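Local atomic coordinates of SsfX3 (PDB entry 3SKV), a protein that probably transfers a salicylyl group onto a tetracycline intermediate during antibiotic biosynthesis, using a GDSL/SGNH hydrolase-like domain joined to an N-terminal jelly-roll domain. Residues Glu128-Val133 against Asp146-Gly151. The protein carries 1 engineered substitution. Residues are numbered along the deposited sequence; the frame is centred on the assembly and turned at random.
Sequences ELARTV and DGLPAG
R131 reaches across from strand 128-134 and closes the end of its guanidinium group on a single backbone oxygen, that of D146. NH1 and NH2 of R131 each donate to D146 O over 2.9 Å, both bonds bent at the hydrogen, as they must be when two nitrogens share one acceptor. The oxygen lies close to the guanidinium plane, and the fork approaches it from beyond the end of the carbonyl, with a C=O...NH2 angle of 162°. The next carbonyl, G147 O, sits near the same edge, 3.4 Å from R131 NH2. Beside the polar grip the contact is apolar and light: CB of A130 meets CD2 of L148 at 4.1 Å, the leucine being the buried residue of this otherwise superficial contact.

The arginine gets there along a folded path. CG is anti to the backbone N (chi1 -162°), and bends at chi2 and chi3 then turn the chain, bringing NE back over its own strand, where it makes a weak bond of 3.4 Å to A130 O. The firm hold of the guanidinium is on the loop, through NH1 and NH2, while NE adds this weak tie to the strand. On the loop side, the D146 carboxylate takes no part in the grip; its OD1 accepts from G147 N at 2.8 Å, a local bond just after the end of strand 141-145. G147 follows with a positive phi, a conformation that favours glycine, and L148 is bonded through its backbone to P94.

A130 and R131 can both face this loop because they form a classic beta bulge opposite V123 of strand 120-125. The contact joins bulged strand 128-134, antiparallel to strand 120-125, to the loop between strands 141-145 and 153-158, a surface feature of the N-terminal jelly-roll domain.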
loop_
_atom_site.group_PDB
_atom_site.type_symbol
_atom_site.label_atom_id
_atom_site.label_comp_id
_atom_site.label_asym_id
_atom_site.label_seq_id
_atom_site.Cartn_x
_atom_site.Cartn_y
_atom_site.Cartn_z
ATOM N N GLU A 128 11.139 0.432 -15.268
ATOM C CA GLU A 128 10.377 1.193 -16.242
ATOM C C GLU A 128 9.153 0.430 -16.638
ATOM O O GLU A 128 9.244 -0.778 -16.842
ATOM C CB GLU A 128 11.246 1.536 -17.449
ATOM C CG GLU A 128 12.167 2.714 -17.183
ATOM C CD GLU A 128 12.985 3.144 -18.386
ATOM O OE1 GLU A 128 12.401 3.744 -19.319
ATOM O OE2 GLU A 128 14.211 2.884 -18.395
ATOM N N LEU A 129 7.997 1.120 -16.730
ATOM C CA LEU A 129 6.726 0.490 -17.107
ATOM C C LEU A 129 6.775 -0.015 -18.546
ATOM O O LEU A 129 7.005 0.768 -19.458
ATOM C CB LEU A 129 5.528 1.430 -16.855
ATOM C CG LEU A 129 4.126 0.908 -17.215
ATOM C CD1 LEU A 129 3.754 -0.339 -16.419
ATOM C CD2 LEU A 129 3.082 1.975 -16.963
ATOM N N ALA A 130 6.603 -1.327 -18.729
ATOM C CA ALA A 130 6.656 -2.001 -20.035
ATOM C C ALA A 130 5.278 -2.349 -20.545
ATOM O O ALA A 130 5.047 -2.293 -21.751
ATOM C CB ALA A 130 7.505 -3.264 -19.946
ATOM N N ARG A 131 4.366 -2.747 -19.643
ATOM C CA ARG A 131 3.003 -3.145 -20.022
ATOM C C ARG A 131 2.022 -2.996 -18.896
ATOM O O ARG A 131 2.275 -3.457 -17.779
ATOM C CB ARG A 131 2.984 -4.628 -20.502
ATOM C CG ARG A 131 1.758 -5.070 -21.334
ATOM C CD ARG A 131 1.865 -4.677 -22.798
ATOM N NE ARG A 131 3.260 -4.727 -23.253
ATOM C CZ ARG A 131 3.809 -5.772 -23.864
ATOM N NH1 ARG A 131 3.076 -6.839 -24.159
ATOM N NH2 ARG A 131 5.088 -5.746 -24.212
ATOM N N THR A 132 0.871 -2.400 -19.204
ATOM C CA THR A 132 -0.269 -2.340 -18.300
ATOM C C THR A 132 -1.199 -3.387 -18.910
ATOM O O THR A 132 -1.462 -3.333 -20.101
ATOM C CB THR A 132 -0.828 -0.919 -18.156
ATOM O OG1 THR A 132 0.205 -0.053 -17.690
ATOM C CG2 THR A 132 -1.960 -0.842 -17.149
ATOM N N VAL A 133 -1.582 -4.397 -18.131
ATOM C CA VAL A 133 -2.394 -5.538 -18.570
ATOM C C VAL A 133 -3.779 -5.447 -17.938
ATOM O O VAL A 133 -3.885 -5.259 -16.726
ATOM C CB VAL A 133 -1.684 -6.886 -18.196
ATOM C CG1 VAL A 133 -2.397 -8.108 -18.773
ATOM C CG2 VAL A 133 -0.223 -6.887 -18.627
ATOM N N ASP A 146 4.021 -10.521 -24.065
ATOM C CA ASP A 146 5.041 -10.843 -25.053
ATOM C C ASP A 146 5.747 -9.558 -25.367
ATOM O O ASP A 146 5.291 -8.493 -24.976
ATOM C CB ASP A 146 4.395 -11.436 -26.323
ATOM C CG ASP A 146 5.290 -12.331 -27.163
ATOM O OD1 ASP A 146 6.547 -12.213 -27.047
ATOM O OD2 ASP A 146 4.743 -13.120 -27.973
ATOM N N GLY A 147 6.861 -9.664 -26.047
ATOM C CA GLY A 147 7.621 -8.504 -26.474
ATOM C C GLY A 147 8.268 -7.700 -25.379
ATOM O O GLY A 147 8.157 -6.479 -25.373
ATOM N N LEU A 148 8.911 -8.389 -24.432
ATOM C CA LEU A 148 9.692 -7.767 -23.368
ATOM C C LEU A 148 11.121 -7.721 -23.907
ATOM O O LEU A 148 11.439 -8.532 -24.783
ATOM C CB LEU A 148 9.662 -8.599 -22.060
ATOM C CG LEU A 148 8.347 -8.650 -21.299
ATOM C CD1 LEU A 148 8.467 -9.540 -20.092
ATOM C CD2 LEU A 148 7.922 -7.267 -20.865
ATOM N N PRO A 149 11.997 -6.815 -23.404
ATOM C CA PRO A 149 13.385 -6.795 -23.891
ATOM C C PRO A 149 14.097 -8.134 -23.753
ATOM O O PRO A 149 13.841 -8.880 -22.813
ATOM C CB PRO A 149 14.064 -5.746 -23.000
ATOM C CG PRO A 149 12.951 -4.899 -22.503
ATOM C CD PRO A 149 11.785 -5.796 -22.356
ATOM N N ALA A 150 14.988 -8.436 -24.701
ATOM C CA ALA A 150 15.789 -9.650 -24.640
ATOM C C ALA A 150 16.933 -9.385 -23.660
ATOM O O ALA A 150 17.273 -8.220 -23.388
ATOM C CB ALA A 150 16.335 -9.972 -26.027
ATOM N N GLY A 151 17.504 -10.447 -23.119
ATOM C CA GLY A 151 18.615 -10.295 -22.190
ATOM C C GLY A 151 18.171 -10.255 -20.752
ATOM O O GLY A 151 16.981 -10.067 -20.470
#